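Local coordinates for protein CDA peptide synthetase I (PDB 5DU9) that is a nonribosomal peptide synthetase, present here as its condensation domain, a two-lobed fold with a small ligand bound between the lobes, at residues Q119-R124 and S139-T144; V309-P314 and R346-D351; V407-N412 and V423-F428. The protein carries 1 engineered substitution. All coordinates share one frame; numbering follows the deposited sequence.

Contact 1. Residues Q119-R124 and S139-T144; sequences QRWMDR and SHALFT
Two first torsions set this contact: W121 carries its CG opposite the backbone N (chi1 -163°), which sends the indole toward the strand, while F143 holds its CG opposite its own carbonyl carbon (chi1 -63°) and points its ring toward the helix. The result is an offset edge-to-face pair. F143 turns its edge to the indole face, with the planes at 77° and the phenyl centroid 5.5 Å from that of the five-membered ring; the closest atoms, F143 CZ and W121 CE3, are 3.7 Å apart. Structurally, this is helix-on-sheet packing within a beta-alpha-beta unit: helix 114-126 connects strand 103-107 to its parallel neighbour 138-146, and the two segments run nearly antiparallel with axes 10.8 Å apart. Beyond the phenyl ring, the six-membered end of the indole reaches the methyl of A141, with W121 CZ3 4.0 Å from A141 CB. S139 OG lies near the plane of the indole, 4.5 Å from W121 CH2, but its hydrogen bond goes to D125 on the same helix. M122 adds a looser apolar contact, its CG 4.2 Å from F143 CE2. W121 also touches R104 and I106 of strand 103-107.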
loop_
_atom_site.group_PDB
_atom_site.type_symbol
_atom_site.label_atom_id
_atom_site.label_comp_id
_atom_site.label_asym_id
_atom_site.label_seq_id
_atom_site.Cartn_x
_atom_site.Cartn_y
_atom_site.Cartn_z
ATOM N N GLN A 119 -12.233 2.189 -14.783
ATOM C CA GLN A 119 -10.813 1.879 -14.651
ATOM C C GLN A 119 -9.989 2.815 -15.522
ATOM O O GLN A 119 -8.952 3.322 -15.096
ATOM C CB GLN A 119 -10.535 0.421 -15.032
ATOM C CG GLN A 119 -9.067 0.006 -14.895
ATOM C CD GLN A 119 -8.594 -0.032 -13.448
ATOM O OE1 GLN A 119 -9.204 -0.686 -12.602
ATOM N NE2 GLN A 119 -7.504 0.668 -13.162
ATOM N N ARG A 120 -10.460 3.040 -16.744
ATOM C CA ARG A 120 -9.787 3.936 -17.674
ATOM C C ARG A 120 -9.728 5.352 -17.103
ATOM O O ARG A 120 -8.716 6.039 -17.238
ATOM C CB ARG A 120 -10.499 3.933 -19.028
ATOM C CG ARG A 120 -9.851 4.834 -20.063
ATOM C CD ARG A 120 -10.482 4.663 -21.434
ATOM N NE ARG A 120 -10.010 5.678 -22.371
ATOM C CZ ARG A 120 -10.387 6.953 -22.343
ATOM N NH1 ARG A 120 -11.243 7.376 -21.421
ATOM N NH2 ARG A 120 -9.906 7.808 -23.235
ATOM N N TRP A 121 -10.809 5.779 -16.458
ATOM C CA TRP A 121 -10.859 7.108 -15.854
ATOM C C TRP A 121 -9.844 7.231 -14.725
ATOM O O TRP A 121 -9.133 8.235 -14.619
ATOM C CB TRP A 121 -12.264 7.409 -15.321
ATOM C CG TRP A 121 -12.494 8.867 -15.052
ATOM C CD1 TRP A 121 -13.135 9.756 -15.864
ATOM C CD2 TRP A 121 -12.078 9.605 -13.898
ATOM N NE1 TRP A 121 -13.146 11.003 -15.285
ATOM C CE2 TRP A 121 -12.500 10.937 -14.081
ATOM C CE3 TRP A 121 -11.386 9.271 -12.729
ATOM C CZ2 TRP A 121 -12.259 11.931 -13.136
ATOM C CZ3 TRP A 121 -11.146 10.263 -11.798
ATOM C CH2 TRP A 121 -11.581 11.576 -12.007
ATOM N N MET A 122 -9.782 6.207 -13.879
ATOM C CA MET A 122 -8.867 6.210 -12.747
ATOM C C MET A 122 -7.414 6.178 -13.219
ATOM O O MET A 122 -6.556 6.852 -12.651
ATOM C CB MET A 122 -9.156 5.023 -11.824
ATOM C CG MET A 122 -10.497 5.121 -11.109
ATOM S SD MET A 122 -10.795 3.792 -9.924
ATOM C CE MET A 122 -11.061 2.400 -11.014
ATOM N N ASP A 123 -7.141 5.403 -14.262
ATOM C CA ASP A 123 -5.792 5.319 -14.813
ATOM C C ASP A 123 -5.331 6.669 -15.356
ATOM O O ASP A 123 -4.181 7.064 -15.175
ATOM C CB ASP A 123 -5.727 4.269 -15.923
ATOM C CG ASP A 123 -5.854 2.854 -15.401
ATOM O OD1 ASP A 123 -5.601 2.634 -14.198
ATOM O OD2 ASP A 123 -6.196 1.958 -16.199
ATOM N N ARG A 124 -6.234 7.377 -16.023
ATOM C CA ARG A 124 -5.906 8.682 -16.575
ATOM C C ARG A 124 -5.739 9.717 -15.460
ATOM O O ARG A 124 -4.907 10.615 -15.556
ATOM C CB ARG A 124 -6.980 9.115 -17.570
ATOM C CG ARG A 124 -6.994 8.255 -18.825
ATOM C CD ARG A 124 -8.212 8.516 -19.693
ATOM N NE ARG A 124 -8.153 9.818 -20.347
ATOM C CZ ARG A 124 -7.540 10.053 -21.505
ATOM N NH1 ARG A 124 -6.918 9.074 -22.152
ATOM N NH2 ARG A 124 -7.544 11.275 -22.020
ATOM N N SER A 139 -7.697 13.254 -5.239
ATOM C CA SER A 139 -8.680 13.306 -6.306
ATOM C C SER A 139 -9.774 12.300 -5.972
ATOM O O SER A 139 -9.478 11.149 -5.663
ATOM C CB SER A 139 -8.025 12.988 -7.652
ATOM O OG SER A 139 -8.958 13.041 -8.714
ATOM N N HIS A 140 -11.027 12.744 -6.026
ATOM C CA HIS A 140 -12.153 11.932 -5.579
ATOM C C HIS A 140 -13.228 11.847 -6.646
ATOM O O HIS A 140 -13.636 12.860 -7.213
ATOM C CB HIS A 140 -12.750 12.512 -4.296
ATOM C CG HIS A 140 -11.760 12.672 -3.188
ATOM N ND1 HIS A 140 -11.747 11.855 -2.077
ATOM C CD2 HIS A 140 -10.745 13.553 -3.018
ATOM C CE1 HIS A 140 -10.769 12.228 -1.272
ATOM N NE2 HIS A 140 -10.145 13.253 -1.820
ATOM N N ALA A 141 -13.688 10.630 -6.914
ATOM C CA ALA A 141 -14.779 10.431 -7.858
ATOM C C ALA A 141 -15.707 9.316 -7.407
ATOM O O ALA A 141 -15.260 8.266 -6.949
ATOM C CB ALA A 141 -14.231 10.126 -9.244
ATOM N N LEU A 142 -17.005 9.572 -7.535
ATOM C CA LEU A 142 -18.028 8.561 -7.328
ATOM C C LEU A 142 -18.562 8.144 -8.687
ATOM O O LEU A 142 -19.085 8.972 -9.428
ATOM C CB LEU A 142 -19.162 9.094 -6.448
ATOM C CG LEU A 142 -20.322 8.124 -6.199
ATOM C CD1 LEU A 142 -19.877 6.969 -5.309
ATOM C CD2 LEU A 142 -21.514 8.848 -5.595
ATOM N N PHE A 143 -18.403 6.868 -9.018
ATOM C CA PHE A 143 -18.957 6.324 -10.250
ATOM C C PHE A 143 -20.277 5.618 -9.971
ATOM O O PHE A 143 -20.390 4.879 -8.996
ATOM C CB PHE A 143 -17.985 5.342 -10.902
ATOM C CG PHE A 143 -16.683 5.956 -11.321
ATOM C CD1 PHE A 143 -16.531 6.483 -12.594
ATOM C CD2 PHE A 143 -15.606 5.995 -10.451
ATOM C CE1 PHE A 143 -15.332 7.043 -12.985
ATOM C CE2 PHE A 143 -14.405 6.554 -10.841
ATOM C CZ PHE A 143 -14.269 7.076 -12.110
ATOM N N THR A 144 -21.269 5.863 -10.821
ATOM C CA THR A 144 -22.480 5.049 -10.853
ATOM C C THR A 144 -22.304 4.020 -11.964
ATOM O O THR A 144 -22.014 4.383 -13.104
ATOM C CB THR A 144 -23.742 5.896 -11.097
ATOM O OG1 THR A 144 -23.863 6.890 -10.072
ATOM C CG2 THR A 144 -24.991 5.019 -11.100
#

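Contact 2. Residues V309-P314 and R346-D351; sequences VSNRLP and RGEDLD. With UM2 ((2S)-2-amino-N-butyl-propanamide), chain E.
R346 and N311 carry the polar part of this contact. The R346 side chain bends twice (chi2 -62°, chi3 -55°), and this turns the guanidinium edge toward the carbonyls of the loop ahead of strand 311-314. There NH2 donates to S310 O at 2.9 Å, roughly in the guanidinium plane, and NH1 donates to V309 O at 3.3 Å, approaching from above that carbonyl's plane. N311 OD1 sits 3.4 Å above the centre of the guanidinium face, yet its hydrogen bond is with the first helical amide: G347 N meets a lone pair in the carbonyl plane at 2.9 Å and a nearly straight 169°. The ND2 of the same amide is held by F345 O, which fixes its flip. Close by, G347 CA approaches R312 O at 3.3 Å in a CH...O contact.

A salt bridge works from the helix side. R346 NE donates to E348 OE2 at 2.7 Å, on the syn side of the carboxylate. Through water 1, which accepts from R312 N and donates to E348 OE1, the carboxylate is tied back to the strand.

The apolar part is small: the P314 ring carbon CG meets the L350 methyl CD2 at 3.8 Å.

UM2 places its CCP over the R312 guanidinium, 3.7 Å above its plane, and R312 NH1 is hydrogen-bonded to T363 OG1.

Strand 311-318 pairs with strand 287-294; W217 of helix 208-220 packs on L313, P314 and L350, while helix 14-24 covers R346 through S14 and A15 and touches E348 through C18.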
loop_
_atom_site.group_PDB
_atom_site.type_symbol
_atom_site.label_atom_id
_atom_site.label_comp_id
_atom_site.label_asym_id
_atom_site.label_seq_id
_atom_site.Cartn_x
_atom_site.Cartn_y
_atom_site.Cartn_z
ATOM N N VAL A 309 3.735 7.395 6.465
ATOM C CA VAL A 309 4.836 7.030 7.358
ATOM C C VAL A 309 5.375 5.634 7.089
ATOM O O VAL A 309 6.305 5.193 7.755
ATOM C CB VAL A 309 4.417 7.096 8.849
ATOM C CG1 VAL A 309 4.378 8.530 9.325
ATOM C CG2 VAL A 309 3.083 6.411 9.070
ATOM N N SER A 310 4.807 4.945 6.103
ATOM C CA SER A 310 5.169 3.561 5.852
ATOM C C SER A 310 6.651 3.386 5.514
ATOM O O SER A 310 7.312 4.291 4.990
ATOM C CB SER A 310 4.310 2.987 4.727
ATOM O OG SER A 310 4.432 3.761 3.557
ATOM N N ASN A 311 7.149 2.198 5.836
ATOM C CA ASN A 311 8.539 1.827 5.648
ATOM C C ASN A 311 8.582 0.540 4.834
ATOM O O ASN A 311 7.615 -0.215 4.823
ATOM C CB ASN A 311 9.217 1.652 7.010
ATOM C CG ASN A 311 10.729 1.567 6.924
ATOM O OD1 ASN A 311 11.355 2.074 5.993
ATOM N ND2 ASN A 311 11.329 0.933 7.920
ATOM N N ARG A 312 9.682 0.312 4.132
ATOM C CA ARG A 312 9.870 -0.923 3.377
ATOM C C ARG A 312 11.234 -1.498 3.699
ATOM O O ARG A 312 12.241 -0.809 3.570
ATOM C CB ARG A 312 9.734 -0.669 1.882
ATOM C CG ARG A 312 10.062 -1.880 1.024
ATOM C CD ARG A 312 9.485 -1.737 -0.370
ATOM N NE ARG A 312 9.829 -0.454 -0.970
ATOM C CZ ARG A 312 9.288 0.021 -2.086
ATOM N NH1 ARG A 312 8.368 -0.681 -2.738
ATOM N NH2 ARG A 312 9.662 1.204 -2.551
ATOM N N LEU A 313 11.264 -2.760 4.119
ATOM C CA LEU A 313 12.511 -3.383 4.540
ATOM C C LEU A 313 12.750 -4.707 3.832
ATOM O O LEU A 313 11.802 -5.402 3.474
ATOM C CB LEU A 313 12.515 -3.586 6.052
ATOM C CG LEU A 313 12.716 -2.289 6.833
ATOM C CD1 LEU A 313 12.317 -2.475 8.285
ATOM C CD2 LEU A 313 14.152 -1.801 6.730
ATOM N N PRO A 314 14.027 -5.047 3.623
ATOM C CA PRO A 314 14.389 -6.259 2.886
ATOM C C PRO A 314 14.357 -7.498 3.764
ATOM O O PRO A 314 14.944 -7.508 4.845
ATOM C CB PRO A 314 15.808 -5.961 2.421
ATOM C CG PRO A 314 16.370 -5.132 3.525
ATOM C CD PRO A 314 15.225 -4.290 4.032
ATOM N N ARG A 346 14.959 3.119 8.577
ATOM C CA ARG A 346 14.351 3.417 7.287
ATOM C C ARG A 346 14.999 2.640 6.153
ATOM O O ARG A 346 16.217 2.587 6.046
ATOM C CB ARG A 346 14.444 4.917 6.999
ATOM C CG ARG A 346 13.682 5.794 7.985
ATOM C CD ARG A 346 12.190 5.510 7.964
ATOM N NE ARG A 346 11.639 5.636 6.619
ATOM C CZ ARG A 346 10.377 5.377 6.289
ATOM N NH1 ARG A 346 9.502 4.977 7.207
ATOM N NH2 ARG A 346 9.992 5.517 5.026
ATOM N N GLY A 347 14.172 2.045 5.302
ATOM C CA GLY A 347 14.671 1.278 4.177
ATOM C C GLY A 347 15.529 2.123 3.260
ATOM O O GLY A 347 16.553 1.670 2.743
ATOM N N GLU A 348 15.117 3.368 3.061
ATOM C CA GLU A 348 15.846 4.257 2.167
ATOM C C GLU A 348 17.178 4.678 2.786
ATOM O O GLU A 348 18.125 5.007 2.073
ATOM C CB GLU A 348 14.997 5.483 1.804
ATOM C CG GLU A 348 14.642 6.413 2.962
ATOM C CD GLU A 348 13.388 6.010 3.717
ATOM O OE1 GLU A 348 12.863 4.897 3.501
ATOM O OE2 GLU A 348 12.923 6.830 4.539
ATOM N N ASP A 349 17.262 4.658 4.111
ATOM C CA ASP A 349 18.531 4.931 4.780
ATOM C C ASP A 349 19.499 3.766 4.597
ATOM O O ASP A 349 20.693 3.972 4.356
ATOM C CB ASP A 349 18.319 5.207 6.270
ATOM C CG ASP A 349 17.693 6.564 6.531
ATOM O OD1 ASP A 349 17.568 7.364 5.580
ATOM O OD2 ASP A 349 17.336 6.834 7.696
ATOM N N LEU A 350 18.990 2.543 4.709
ATOM C CA LEU A 350 19.823 1.361 4.506
ATOM C C LEU A 350 20.406 1.377 3.098
ATOM O O LEU A 350 21.598 1.139 2.911
ATOM C CB LEU A 350 19.021 0.079 4.739
ATOM C CG LEU A 350 19.734 -1.245 4.447
ATOM C CD1 LEU A 350 21.006 -1.378 5.277
ATOM C CD2 LEU A 350 18.800 -2.420 4.702
ATOM N N ASP A 351 19.564 1.676 2.115
ATOM C CA ASP A 351 20.008 1.739 0.725
ATOM C C ASP A 351 21.091 2.789 0.525
ATOM O O ASP A 351 22.053 2.560 -0.207
ATOM C CB ASP A 351 18.829 2.036 -0.202
ATOM C CG ASP A 351 17.899 0.855 -0.364
ATOM O OD1 ASP A 351 18.276 -0.273 0.026
ATOM O OD2 ASP A 351 16.788 1.056 -0.892
HETATM C CCH UM2 E . 10.802 5.864 0.598
HETATM C CCI UM2 E . 9.314 6.143 0.709
HETATM C CCJ UM2 E . 8.599 6.097 -0.644
HETATM C CCK UM2 E . 8.264 4.675 -1.097
HETATM N NCL UM2 E . 7.032 4.141 -0.531
HETATM C CCM UM2 E . 6.162 3.441 -1.263
HETATM O OCN UM2 E . 6.050 3.571 -2.473
HETATM C CCO UM2 E . 5.317 2.434 -0.534
HETATM C CCP UM2 E . 6.060 1.103 -0.473
HETATM N NCQ UM2 E . 4.047 2.222 -1.255
HETATM O O HOH W 1 11.296 2.603 2.934
#

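Contact 3. Residues V407-N412 and V423-F428; sequences VDFEGN and VLQERF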
loop_
_atom_site.group_PDB
_atom_site.type_symbol
_atom_site.label_atom_id
_atom_site.label_comp_id
_atom_site.label_asym_id
_atom_site.label_seq_id
_atom_site.Cartn_x
_atom_site.Cartn_y
_atom_site.Cartn_z
ATOM N N VAL A 407 -5.421 -10.204 -6.206
ATOM C CA VAL A 407 -3.970 -10.194 -6.324
ATOM C C VAL A 407 -3.580 -9.247 -7.445
ATOM O O VAL A 407 -3.941 -9.466 -8.600
ATOM C CB VAL A 407 -3.412 -11.599 -6.617
ATOM C CG1 VAL A 407 -1.891 -11.567 -6.729
ATOM C CG2 VAL A 407 -3.857 -12.585 -5.542
ATOM N N ASP A 408 -2.859 -8.187 -7.093
ATOM C CA ASP A 408 -2.384 -7.221 -8.077
ATOM C C ASP A 408 -0.886 -7.377 -8.287
ATOM O O ASP A 408 -0.109 -7.324 -7.330
ATOM C CB ASP A 408 -2.696 -5.789 -7.632
ATOM C CG ASP A 408 -4.137 -5.391 -7.895
ATOM O OD1 ASP A 408 -5.014 -6.271 -7.862
ATOM O OD2 ASP A 408 -4.388 -4.193 -8.147
ATOM N N PHE A 409 -0.492 -7.597 -9.535
ATOM C CA PHE A 409 0.910 -7.537 -9.919
ATOM C C PHE A 409 1.158 -6.175 -10.539
ATOM O O PHE A 409 0.596 -5.846 -11.583
ATOM C CB PHE A 409 1.275 -8.659 -10.893
ATOM C CG PHE A 409 1.742 -9.921 -10.216
ATOM C CD1 PHE A 409 1.095 -10.402 -9.091
ATOM C CD2 PHE A 409 2.820 -10.636 -10.718
ATOM C CE1 PHE A 409 1.522 -11.564 -8.468
ATOM C CE2 PHE A 409 3.252 -11.796 -10.097
ATOM C CZ PHE A 409 2.601 -12.260 -8.975
ATOM N N GLU A 410 1.980 -5.380 -9.867
ATOM C CA GLU A 410 2.307 -4.035 -10.308
ATOM C C GLU A 410 3.731 -4.024 -10.834
ATOM O O GLU A 410 4.684 -4.060 -10.055
ATOM C CB GLU A 410 2.150 -3.042 -9.156
ATOM C CG GLU A 410 0.817 -3.140 -8.430
ATOM C CD GLU A 410 0.659 -2.093 -7.339
ATOM O OE1 GLU A 410 1.678 -1.698 -6.738
ATOM O OE2 GLU A 410 -0.488 -1.670 -7.076
ATOM N N GLY A 411 3.867 -3.983 -12.154
ATOM C CA GLY A 411 5.164 -4.099 -12.797
ATOM C C GLY A 411 5.682 -2.800 -13.376
ATOM O O GLY A 411 4.928 -2.027 -13.971
ATOM N N ASN A 412 6.978 -2.563 -13.198
ATOM C CA ASN A 412 7.661 -1.482 -13.890
ATOM C C ASN A 412 7.486 -1.680 -15.398
ATOM O O ASN A 412 7.810 -2.745 -15.920
ATOM C CB ASN A 412 9.142 -1.452 -13.507
ATOM C CG ASN A 412 9.910 -0.339 -14.206
ATOM O OD1 ASN A 412 10.033 -0.322 -15.429
ATOM N ND2 ASN A 412 10.439 0.591 -13.425
ATOM N N VAL A 423 0.499 -13.484 -17.129
ATOM C CA VAL A 423 1.063 -14.829 -17.154
ATOM C C VAL A 423 1.773 -15.160 -15.841
ATOM O O VAL A 423 1.564 -16.228 -15.265
ATOM C CB VAL A 423 2.045 -14.990 -18.331
ATOM C CG1 VAL A 423 2.744 -16.331 -18.279
ATOM C CG2 VAL A 423 1.298 -14.863 -19.637
ATOM N N LEU A 424 2.611 -14.242 -15.374
ATOM C CA LEU A 424 3.386 -14.441 -14.153
ATOM C C LEU A 424 2.494 -14.629 -12.933
ATOM O O LEU A 424 2.731 -15.487 -12.079
ATOM C CB LEU A 424 4.307 -13.244 -13.929
ATOM C CG LEU A 424 5.451 -13.426 -12.940
ATOM C CD1 LEU A 424 6.478 -14.393 -13.494
ATOM C CD2 LEU A 424 6.084 -12.081 -12.642
ATOM N N GLN A 425 1.471 -13.793 -12.855
ATOM C CA GLN A 425 0.565 -13.783 -11.723
ATOM C C GLN A 425 -0.252 -15.075 -11.647
ATOM O O GLN A 425 -0.443 -15.620 -10.565
ATOM C CB GLN A 425 -0.317 -12.536 -11.820
ATOM C CG GLN A 425 -1.751 -12.633 -11.406
ATOM C CD GLN A 425 -2.464 -11.334 -11.723
ATOM O OE1 GLN A 425 -3.103 -11.199 -12.766
ATOM N NE2 GLN A 425 -2.315 -10.353 -10.844
ATOM N N GLU A 426 -0.706 -15.585 -12.791
ATOM C CA GLU A 426 -1.424 -16.854 -12.800
ATOM C C GLU A 426 -0.491 -18.005 -12.414
ATOM O O GLU A 426 -0.875 -18.899 -11.657
ATOM C CB GLU A 426 -2.050 -17.115 -14.170
ATOM C CG GLU A 426 -2.842 -18.419 -14.253
ATOM C CD GLU A 426 -3.916 -18.527 -13.185
ATOM O OE1 GLU A 426 -4.835 -17.681 -13.174
ATOM O OE2 GLU A 426 -3.838 -19.456 -12.352
ATOM N N ARG A 427 0.734 -17.968 -12.931
ATOM C CA ARG A 427 1.735 -18.980 -12.605
ATOM C C ARG A 427 2.041 -18.993 -11.114
ATOM O O ARG A 427 2.135 -20.054 -10.491
ATOM C CB ARG A 427 3.024 -18.736 -13.388
ATOM C CG ARG A 427 4.041 -19.853 -13.252
ATOM C CD ARG A 427 5.318 -19.536 -14.009
ATOM N NE ARG A 427 5.053 -19.235 -15.412
ATOM C CZ ARG A 427 5.864 -18.532 -16.198
ATOM N NH1 ARG A 427 7.002 -18.042 -15.723
ATOM N NH2 ARG A 427 5.532 -18.312 -17.462
ATOM N N PHE A 428 2.201 -17.805 -10.541
ATOM C CA PHE A 428 2.517 -17.699 -9.128
ATOM C C PHE A 428 1.387 -18.233 -8.259
ATOM O O PHE A 428 1.621 -19.008 -7.339
ATOM C CB PHE A 428 2.811 -16.253 -8.739
ATOM C CG PHE A 428 2.726 -16.012 -7.267
ATOM C CD1 PHE A 428 3.658 -16.571 -6.408
ATOM C CD2 PHE A 428 1.710 -15.244 -6.736
ATOM C CE1 PHE A 428 3.576 -16.368 -5.053
ATOM C CE2 PHE A 428 1.628 -15.033 -5.377
ATOM C CZ PHE A 428 2.563 -15.598 -4.535
#
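F409 and Q425 bury the most surface here, and the two side chains pass alongside, each pointing back toward the other's backbone. The backbones are nearest at this same pair, with F409 CA 6.5 Å from Q425 CA. Q425 CB stands 3.6 Å from the centroid of the F409 ring and only 9° off its normal, a well-centred CH-pi contact. The helix backbone joins it over the ring, Q425 CA lying 3.7 Å from F409 CE2.

Around the rim of the phenyl group the helix supplies two more side chains, one turn apart. L424 CD2 lies in the ring plane at the edge, 3.8 Å from F409 CE2, and its side chain crosses that of F409 at about a right angle. F428 CD2 is likewise near the plane, 3.8 Å from F409 CZ. Thus the ring has helix atoms over one face and along its outer edge, while L393 and I395 of strand 393-398 also touch it.

Beyond CB, the Q425 chain runs extended (chi2 -174°) and carries its amide past the ring to the strand backbone. NE2 comes within 2.9 Å of V407 O, but the angle is too poor for a hydrogen bond; its bond is made to R244 O on the adjoining edge strand 242-248.

Helix 418-437 therefore lies across the four-stranded sheet, its short segment at 138° to strand 407-411. The chemistry implies an apolar interface centred on one phenyl ring, with the amide nitrogen of Q425 bonded to R244 O on the next strand rather than to the strand packed against.

In the fold
Contacts 1 and 2 lie on opposite sides of the chain's centre, their own centres 31 Å apart and their nearest atoms about 17 Å apart. Contact 3 is 23 Å, centre to centre, from each of them; its nearest atoms come within about 7 Å of contact 1 and 8 Å of contact 2, without touching either. The ligand UM2 relates them. Contact 2 holds R312 and E348 of its pocket directly. Contact 1 belongs to the sheet whose strand 149-157 runs to just before H158, hydrogen-bonded to UM2. Contact 3 comes nearer to the ligand than contact 1, with E410 OE1 7.1 Å from UM2 NCQ and hydrogen-bonded to the pocket residue S387.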